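Local coordinates for protein chloroplastic group IIB intron splicing facilitator CRS2, chloroplastic (Zea mays, PDB 1RYB) that is required for splicing group IIB introns in chloroplasts, working in complexes with CAF1 or CAF2, and lacks the peptidyl-tRNA hydrolase activity of its family, at residues A[34-37]-A[38-41]; A[152-155]-A[156-159]; A[170-173]-A[174-177]. All coordinates share one frame; numbering follows the deposited sequence. Where two conformers were deposited one is given.

Interaction 1 (A[34-37]-A[38-41]); sequences RHNV and GFEM
Asn-36 and Phe-39 meet where a short 3-10 segment passes into helix 37-48, and the tight part of this turn is the amide of the one against the ring of the other. ND2 of Asn-36 comes obliquely to the CD2-CE2 side of the ring, 3.4 Å from CD2 of Phe-39, with amide and ring planes 58° apart. Phe-39 CG lies anti to its own carbonyl carbon (chi1 -89°), which sets the ring beside the Asn-36 amide and against Lys-76 and Pro-77 of strand 70-77. Asparagine suits this buried place because its short amide can touch a ring while its OD1 accepts a hydrogen bond from the backbone N of Asn-25. Although Asn-36 occupies the N-cap position, its backbone oxygen rather than its side chain meets the first turn, through weak bonds from Phe-39 N (2.9 Å) and Glu-40 N (3.3 Å). The regular helical bond follows, from Met-41 N to Val-37 O at 3.1 Å and 158°. Val-37 and Met-41 are apolar for a reason: both touch helix 169-192 and strand 102-108. The looser side belongs to Glu-40, which is partly exposed. Its extended chain carries the carboxylate away from the backbone, leaving Val-37 CG2 4.3 Å from OE1, and OE2 forms a salt bridge with Arg-172 NH1. His-35 precedes this turn, its ND1 hydrogen-bonded to Asp-107 OD2; by similarity the two correspond to the active-site His-Asp pair of peptidyl-tRNA hydrolases, kept here in a protein without that activity.

Interaction 2 (A[152-155]-A[156-159]); sequences SPPG and KMDP
Pro-154 and Met-157 touch across a tight reversal of the chain, the SD of Met-157 lying 3.7 Å from CD of the proline ring. Met-157 sends CG anti to its backbone N (chi1 174°) and continues extended, so CB and SD run past the CD-CG edge of Pro-154 before the methyl leaves the contact. Beside them, Pro-153 turns its CG toward Pro-159, 4.1 Å from that ring's CB, while its own CB sits 3.6 Å from Met-157 O. Behind these apolar contacts is a type II' beta turn from Pro-154 to Met-157, closed by a weak bond from Met-157 N to Pro-154 O (3.0 Å, 128°). Gly-155, lacking a beta carbon, can take the positive phi of 34° that the turn's second position demands. One water bridges two carbonyl oxygens, donating to Met-157 O at a doubtfully short 2.5 Å and weakly to Gly-155 O. Farther out, the rigid rings of Pro-153 and Pro-154 rest on Phe-162 of helix 159-163. Asp-158 N-caps that helix by receiving Ala-161 N at its OD1, and Pro-159, with no N-H to satisfy, fits its first turn.

Interaction 3 (A[170-173]-A[174-177]); sequences EERV and QIDT
The backbone from Glu-170 to Thr-177 is regular alpha helix, its i to i+4 bonds including Ile-175 N to Glu-171 O at 2.8 Å and Asp-176 N to Arg-172 O at 2.9 Å, while the one from Gln-174 N to Glu-170 O is long and weak. One turn apart on this frame, Arg-172 and Asp-176 form a salt bridge: NH1 donates to OD1 over 2.9 Å at 156°. The carboxylate oxygen is met nearly along its C-O axis and lies close to the guanidinium plane, at its edge, although the two flat groups are turned 39° from each other. Arg-172 manages this because its chain is bent at chi2 and chi3, bringing CD within 3.3 Å of the same OD1. Arginine suits the position because a single NH1, with two hydrogens, can bridge Asp-176 and Glu-40; two carboxylates sharing one nitrogen probably fix the rotation of the guanidinium. Against the same NH1 the buried Ile-175 presses its CG2 obliquely at 3.5 Å; its branched apolar chain fits the side facing Phe-167 and Asn-113. Gln-174, on the exposed flank, runs extended, and its OE1 accepts a hydrogen bond from Asn-113 ND2, which also reaches Glu-171 O. Glu-171 points its carboxylate the other way, where OE1 takes both a salt bridge from Arg-34 and the backbone N of Ser-168, near the start of the helix. With a mainly polar outer side, on which Val-173 is also exposed, and Ile-175 buried toward the body of the protein, this is the amphipathic first part of the long C-terminal helix of the peptidyl-tRNA hydrolase fold.

In the fold
Along the chain the three contacts follow in series, all within the one peptidyl-tRNA hydrolase domain. Interaction 1 lies deep, about 7 Å from the chain's centre, at the start of helix 37-48; interaction 3 opens helix 169-192, its centre about 12 Å from that of interaction 1. These two touch: the 3-10 segment contributes the Arg-34 bridge, Glu-40 and Arg-172 link the helices by charge, and Val-37 packs on Ile-175 beside the mixed sheet. Interaction 2 is a peripheral loop between strand 145-149 and helix 159-163, its centre about 19 Å from either, touching neither. Residues corresponding to the family's active site thus lie by interaction 1, with the loop of interaction 2 at the surface.

Interaction 1 (A[34-37]-A[38-41])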
ATOM      1  N   ARG A  34       4.553  12.030  -2.131  1.00  9.77           N
ATOM      2  CA  ARG A  34       3.465  11.326  -2.870  1.00 12.34           C
ATOM      3  C   ARG A  34       3.718   9.823  -3.002  1.00  9.35           C
ATOM      4  O   ARG A  34       2.778   8.991  -2.843  1.00 11.70           O
ATOM      5  CB  ARG A  34       3.252  11.919  -4.251  1.00  8.49           C
ATOM      6  CG  ARG A  34       2.852  13.411  -4.159  1.00  7.37           C
ATOM      7  CD  ARG A  34       2.284  13.897  -5.522  1.00 16.85           C
ATOM      8  NE  ARG A  34       1.769  15.294  -5.534  1.00 17.81           N
ATOM      9  CZ  ARG A  34       2.567  16.386  -5.640  1.00 19.89           C
ATOM     10  NH1 ARG A  34       3.899  16.256  -5.730  1.00 16.52           N
ATOM     11  NH2 ARG A  34       1.994  17.625  -5.602  1.00 16.39           N
ATOM     12  N   HIS A  35       4.943   9.483  -3.342  1.00 10.27           N
ATOM     13  CA  HIS A  35       5.307   8.065  -3.489  1.00  9.54           C
ATOM     14  C   HIS A  35       5.249   7.294  -2.154  1.00  9.98           C
ATOM     15  O   HIS A  35       5.373   6.072  -2.159  1.00 16.77           O
ATOM     16  CB  HIS A  35       6.750   7.994  -4.042  1.00 14.48           C
ATOM     17  CG  HIS A  35       7.064   6.912  -5.078  1.00 11.54           C
ATOM     18  ND1 HIS A  35       6.118   6.378  -5.882  1.00 12.26           N
ATOM     19  CD2 HIS A  35       8.254   6.376  -5.420  1.00 15.45           C
ATOM     20  CE1 HIS A  35       6.704   5.514  -6.681  1.00  8.43           C
ATOM     21  NE2 HIS A  35       8.001   5.474  -6.397  1.00 15.77           N
ATOM     22  N   ASN A  36       5.066   7.970  -1.032  1.00  9.08           N
ATOM     23  CA  ASN A  36       4.919   7.305   0.266  1.00  8.20           C
ATOM     24  C   ASN A  36       3.491   7.205   0.739  1.00 15.61           C
ATOM     25  O   ASN A  36       3.247   6.835   1.857  1.00 10.68           O
ATOM     26  CB  ASN A  36       5.686   8.077   1.350  1.00 10.61           C
ATOM     27  CG  ASN A  36       7.105   7.527   1.481  1.00 17.38           C
ATOM     28  OD1 ASN A  36       7.735   7.076   0.520  1.00 11.96           O
ATOM     29  ND2 ASN A  36       7.591   7.427   2.696  1.00 17.27           N
ATOM     30  N   VAL A  37       2.484   7.592  -0.077  1.00  9.21           N
ATOM     31  CA  VAL A  37       1.144   7.571   0.428  1.00  8.44           C
ATOM     32  C   VAL A  37       0.702   6.183   0.863  1.00 11.65           C
ATOM     33  O   VAL A  37      -0.170   6.081   1.685  1.00 10.64           O
ATOM     34  CB  VAL A  37       0.173   8.250  -0.577  1.00 10.92           C
ATOM     35  CG1 VAL A  37      -0.039   7.433  -1.858  1.00 13.86           C
ATOM     36  CG2 VAL A  37      -1.167   8.700   0.036  1.00 11.09           C
ATOM     37  N   GLY A  38       1.237   5.130   0.259  1.00  6.68           N
ATOM     38  CA  GLY A  38       0.896   3.806   0.763  1.00  9.13           C
ATOM     39  C   GLY A  38       1.286   3.617   2.214  1.00  8.44           C
ATOM     40  O   GLY A  38       0.616   2.922   2.997  1.00 10.01           O
ATOM     41  N   PHE A  39       2.398   4.180   2.575  1.00  9.74           N
ATOM     42  CA  PHE A  39       2.833   4.164   3.988  1.00  9.89           C
ATOM     43  C   PHE A  39       1.773   4.886   4.875  1.00 16.56           C
ATOM     44  O   PHE A  39       1.378   4.436   5.963  1.00 11.26           O
ATOM     45  CB  PHE A  39       4.155   4.956   4.133  1.00  7.14           C
ATOM     46  CG  PHE A  39       5.447   4.137   3.935  1.00  9.22           C
ATOM     47  CD1 PHE A  39       5.441   2.857   3.375  1.00 10.11           C
ATOM     48  CD2 PHE A  39       6.660   4.672   4.376  1.00  9.18           C
ATOM     49  CE1 PHE A  39       6.651   2.165   3.249  1.00 12.56           C
ATOM     50  CE2 PHE A  39       7.879   3.998   4.266  1.00 13.60           C
ATOM     51  CZ  PHE A  39       7.864   2.737   3.677  1.00 13.42           C
ATOM     52  N   GLU A  40       1.274   6.049   4.389  1.00 13.84           N
ATOM     53  CA  GLU A  40       0.260   6.764   5.164  1.00 11.15           C
ATOM     54  C   GLU A  40      -0.952   5.918   5.400  1.00  7.99           C
ATOM     55  O   GLU A  40      -1.569   5.937   6.455  1.00 11.58           O
ATOM     56  CB  GLU A  40      -0.168   8.068   4.420  1.00  9.78           C
ATOM     57  CG  GLU A  40       1.012   9.123   4.331  1.00 10.74           C
ATOM     58  CD  GLU A  40       0.475  10.456   3.840  1.00 17.85           C
ATOM     59  OE1 GLU A  40       0.948  11.072   2.926  1.00 18.91           O
ATOM     60  OE2 GLU A  40      -0.666  10.774   4.354  1.00 18.58           O
ATOM     61  N   MET A  41      -1.404   5.209   4.349  1.00  8.97           N
ATOM     62  CA  MET A  41      -2.618   4.374   4.478  1.00  9.88           C
ATOM     63  C   MET A  41      -2.417   3.269   5.492  1.00  7.94           C
ATOM     64  O   MET A  41      -3.280   3.021   6.323  1.00 11.43           O
ATOM     65  CB  MET A  41      -3.051   3.753   3.122  1.00 10.12           C
ATOM     66  CG  MET A  41      -4.377   2.996   3.176  1.00  9.21           C
ATOM     67  SD  MET A  41      -5.781   4.097   3.436  1.00 12.01           S
ATOM     68  CE  MET A  41      -5.966   4.825   1.775  1.00 18.99           C
TER

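Interaction 2 (A[152-155]-A[156-159])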
ATOM      1  N   SER A 152      -1.274  13.015 -12.461  1.00 16.78           N
ATOM      2  CA  SER A 152      -0.004  13.096 -13.091  1.00 15.52           C
ATOM      3  C   SER A 152       0.641  14.407 -12.687  1.00 14.76           C
ATOM      4  O   SER A 152      -0.042  15.304 -12.137  1.00 19.92           O
ATOM      5  CB  SER A 152      -0.038  12.993 -14.632  1.00 31.08           C
ATOM      6  OG  SER A 152      -0.980  12.032 -15.096  0.50 15.50           O
ATOM      7  N   PRO A 153       1.946  14.527 -13.051  1.00 18.35           N
ATOM      8  CA  PRO A 153       2.716  15.704 -12.772  1.00 24.48           C
ATOM      9  C   PRO A 153       2.193  16.842 -13.554  1.00 24.84           C
ATOM     10  O   PRO A 153       1.859  16.660 -14.707  1.00 34.51           O
ATOM     11  CB  PRO A 153       4.121  15.389 -13.217  1.00 27.83           C
ATOM     12  CG  PRO A 153       4.170  13.912 -13.628  1.00 21.21           C
ATOM     13  CD  PRO A 153       2.745  13.401 -13.610  1.00 21.30           C
ATOM     14  N   PRO A 154       1.975  17.948 -12.888  1.00 24.76           N
ATOM     15  CA  PRO A 154       1.482  19.166 -13.514  1.00 27.49           C
ATOM     16  C   PRO A 154       2.386  19.609 -14.666  1.00 25.01           C
ATOM     17  O   PRO A 154       3.582  19.397 -14.655  1.00 29.71           O
ATOM     18  CB  PRO A 154       1.590  20.235 -12.454  1.00 25.70           C
ATOM     19  CG  PRO A 154       2.657  19.751 -11.482  1.00 24.85           C
ATOM     20  CD  PRO A 154       2.820  18.254 -11.720  1.00 32.54           C
ATOM     21  N   GLY A 155       1.808  20.267 -15.629  1.00 28.87           N
ATOM     22  CA  GLY A 155       2.551  20.740 -16.789  1.00 28.67           C
ATOM     23  C   GLY A 155       3.707  19.823 -17.234  1.00 21.95           C
ATOM     24  O   GLY A 155       3.536  18.629 -17.548  1.00 27.30           O
ATOM     25  N   LYS A 156       4.936  20.384 -17.224  1.00 31.82           N
ATOM     26  CA  LYS A 156       6.101  19.599 -17.615  1.00 26.59           C
ATOM     27  C   LYS A 156       6.953  19.139 -16.414  1.00 60.61           C
ATOM     28  O   LYS A 156       7.959  18.443 -16.573  1.00 42.13           O
ATOM     29  CB  LYS A 156       6.951  20.300 -18.647  1.00 50.51           C
ATOM     30  CG  LYS A 156       6.131  20.771 -19.836  1.00 40.52           C
ATOM     31  CD  LYS A 156       5.576  19.648 -20.656  1.00100.00           C
ATOM     32  CE  LYS A 156       4.234  20.004 -21.293  1.00100.00           C
ATOM     33  NZ  LYS A 156       3.701  18.923 -22.145  1.00100.00           N
ATOM     34  N   MET A 157       6.533  19.502 -15.207  1.00 25.89           N
ATOM     35  CA  MET A 157       7.281  19.068 -14.053  1.00 26.78           C
ATOM     36  C   MET A 157       7.779  17.648 -14.233  1.00 21.04           C
ATOM     37  O   MET A 157       7.060  16.769 -14.722  1.00 23.00           O
ATOM     38  CB  MET A 157       6.379  19.096 -12.824  1.00 23.18           C
ATOM     39  CG  MET A 157       7.047  18.529 -11.615  1.00 20.95           C
ATOM     40  SD  MET A 157       6.123  18.970 -10.140  1.00 23.70           S
ATOM     41  CE  MET A 157       7.363  18.643  -8.812  1.00 20.09           C
ATOM     42  N   ASP A 158       9.002  17.426 -13.819  1.00 32.73           N
ATOM     43  CA  ASP A 158       9.668  16.102 -13.890  1.00 22.03           C
ATOM     44  C   ASP A 158       8.858  15.081 -13.055  1.00 48.82           C
ATOM     45  O   ASP A 158       8.634  15.306 -11.862  1.00 28.36           O
ATOM     46  CB  ASP A 158      11.163  16.166 -13.329  1.00 28.41           C
ATOM     47  CG  ASP A 158      11.852  14.814 -13.239  1.00 30.82           C
ATOM     48  OD1 ASP A 158      12.204  14.263 -12.190  1.00 27.86           O
ATOM     49  OD2 ASP A 158      11.918  14.253 -14.395  1.00 31.66           O
ATOM     50  N   PRO A 159       8.489  13.937 -13.674  1.00 30.47           N
ATOM     51  CA  PRO A 159       7.670  12.873 -13.018  1.00 32.18           C
ATOM     52  C   PRO A 159       8.238  12.409 -11.675  1.00 23.03           C
ATOM     53  O   PRO A 159       7.522  12.341 -10.647  1.00 21.25           O
ATOM     54  CB  PRO A 159       7.627  11.706 -14.002  1.00 24.87           C
ATOM     55  CG  PRO A 159       8.613  12.024 -15.128  1.00 28.33           C
ATOM     56  CD  PRO A 159       9.036  13.464 -14.979  1.00 33.16           C
TER
HETATM   57  O   HOH W   1       5.233  16.078 -16.278  1.00 32.90           O

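Interaction 3 (A[170-173]-A[174-177])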
ATOM      1  N   GLU A 170      -4.074  21.655  -1.154  1.00 17.04           N
ATOM      2  CA  GLU A 170      -5.383  21.195  -1.594  1.00 28.60           C
ATOM      3  C   GLU A 170      -5.428  19.663  -1.731  1.00 29.13           C
ATOM      4  O   GLU A 170      -6.390  19.035  -1.339  1.00 17.85           O
ATOM      5  CB  GLU A 170      -5.848  21.896  -2.877  1.00 31.91           C
ATOM      6  CG  GLU A 170      -5.905  23.453  -2.741  1.00 24.21           C
ATOM      7  CD  GLU A 170      -4.551  24.111  -2.719  1.00100.00           C
ATOM      8  OE1 GLU A 170      -3.539  23.580  -3.135  1.00 28.18           O
ATOM      9  OE2 GLU A 170      -4.571  25.306  -2.181  1.00100.00           O
ATOM     10  N   GLU A 171      -4.315  19.094  -2.256  1.00 26.30           N
ATOM     11  CA  GLU A 171      -4.164  17.639  -2.472  1.00 15.13           C
ATOM     12  C   GLU A 171      -4.261  16.953  -1.207  1.00 12.87           C
ATOM     13  O   GLU A 171      -4.936  15.933  -1.079  1.00 20.32           O
ATOM     14  CB  GLU A 171      -2.841  17.331  -3.130  1.00 14.38           C
ATOM     15  CG  GLU A 171      -2.945  17.728  -4.609  1.00 13.53           C
ATOM     16  CD  GLU A 171      -1.597  17.846  -5.248  1.00 21.24           C
ATOM     17  OE1 GLU A 171      -0.574  17.538  -4.672  1.00 21.47           O
ATOM     18  OE2 GLU A 171      -1.650  18.195  -6.524  1.00 23.71           O
ATOM     19  N   ARG A 172      -3.664  17.561  -0.235  1.00  9.91           N
ATOM     20  CA  ARG A 172      -3.643  16.996   1.110  1.00 18.25           C
ATOM     21  C   ARG A 172      -5.033  16.744   1.700  1.00 20.80           C
ATOM     22  O   ARG A 172      -5.304  15.729   2.341  1.00 18.60           O
ATOM     23  CB  ARG A 172      -2.728  17.847   1.989  1.00 16.28           C
ATOM     24  CG  ARG A 172      -2.769  17.529   3.465  1.00 26.35           C
ATOM     25  CD  ARG A 172      -2.803  16.035   3.715  1.00 67.19           C
ATOM     26  NE  ARG A 172      -1.500  15.447   3.487  1.00 22.30           N
ATOM     27  CZ  ARG A 172      -1.197  14.082   3.584  1.00 18.27           C
ATOM     28  NH1 ARG A 172      -2.042  13.136   3.888  1.00 12.23           N
ATOM     29  NH2 ARG A 172       0.039  13.703   3.337  1.00 15.40           N
ATOM     30  N   VAL A 173      -5.923  17.669   1.500  1.00 18.74           N
ATOM     31  CA  VAL A 173      -7.255  17.544   2.038  1.00 13.47           C
ATOM     32  C   VAL A 173      -7.939  16.352   1.386  1.00 20.91           C
ATOM     33  O   VAL A 173      -8.689  15.569   2.010  1.00 18.81           O
ATOM     34  CB  VAL A 173      -8.023  18.852   1.712  1.00 19.87           C
ATOM     35  CG1 VAL A 173      -9.523  18.679   1.910  1.00 22.05           C
ATOM     36  CG2 VAL A 173      -7.547  20.002   2.620  1.00 39.14           C
ATOM     37  N   GLN A 174      -7.656  16.163   0.121  1.00 16.85           N
ATOM     38  CA  GLN A 174      -8.287  15.036  -0.538  1.00 14.50           C
ATOM     39  C   GLN A 174      -7.616  13.743  -0.118  1.00 15.72           C
ATOM     40  O   GLN A 174      -8.258  12.693   0.004  1.00 16.58           O
ATOM     41  CB  GLN A 174      -8.153  15.168  -2.013  1.00 10.08           C
ATOM     42  CG  GLN A 174      -8.933  16.353  -2.612  1.00 17.47           C
ATOM     43  CD  GLN A 174      -8.543  16.658  -4.033  1.00 23.81           C
ATOM     44  OE1 GLN A 174      -7.382  16.434  -4.492  1.00 20.46           O
ATOM     45  NE2 GLN A 174      -9.425  17.357  -4.678  1.00 31.65           N
ATOM     46  N   ILE A 175      -6.327  13.785   0.061  1.00 12.53           N
ATOM     47  CA  ILE A 175      -5.656  12.512   0.468  1.00 16.00           C
ATOM     48  C   ILE A 175      -6.173  12.098   1.849  1.00 15.84           C
ATOM     49  O   ILE A 175      -6.467  10.954   2.133  1.00 15.41           O
ATOM     50  CB  ILE A 175      -4.124  12.653   0.519  1.00 10.92           C
ATOM     51  CG1 ILE A 175      -3.511  12.872  -0.882  1.00 11.90           C
ATOM     52  CG2 ILE A 175      -3.544  11.465   1.235  1.00  8.03           C
ATOM     53  CD1 ILE A 175      -3.863  11.802  -1.933  1.00 12.62           C
ATOM     54  N   ASP A 176      -6.340  13.064   2.750  1.00 20.85           N
ATOM     55  CA  ASP A 176      -6.883  12.763   4.106  1.00 12.60           C
ATOM     56  C   ASP A 176      -8.243  12.112   4.032  1.00 10.86           C
ATOM     57  O   ASP A 176      -8.529  11.166   4.775  1.00 16.07           O
ATOM     58  CB  ASP A 176      -6.963  14.036   4.985  1.00 14.83           C
ATOM     59  CG  ASP A 176      -5.564  14.480   5.380  1.00 32.88           C
ATOM     60  OD1 ASP A 176      -4.588  13.753   5.208  1.00 22.64           O
ATOM     61  OD2 ASP A 176      -5.511  15.669   6.003  1.00 18.38           O
ATOM     62  N   THR A 177      -9.066  12.590   3.101  1.00 13.84           N
ATOM     63  CA  THR A 177     -10.346  12.017   2.967  1.00 10.31           C
ATOM     64  C   THR A 177     -10.208  10.615   2.461  1.00 14.06           C
ATOM     65  O   THR A 177     -10.977   9.693   2.796  1.00 17.06           O
ATOM     66  CB  THR A 177     -11.145  12.848   1.976  1.00 15.19           C
ATOM     67  OG1 THR A 177     -11.482  14.060   2.658  1.00 25.27           O
ATOM     68  CG2 THR A 177     -12.396  12.154   1.639  1.00 20.26           C
TER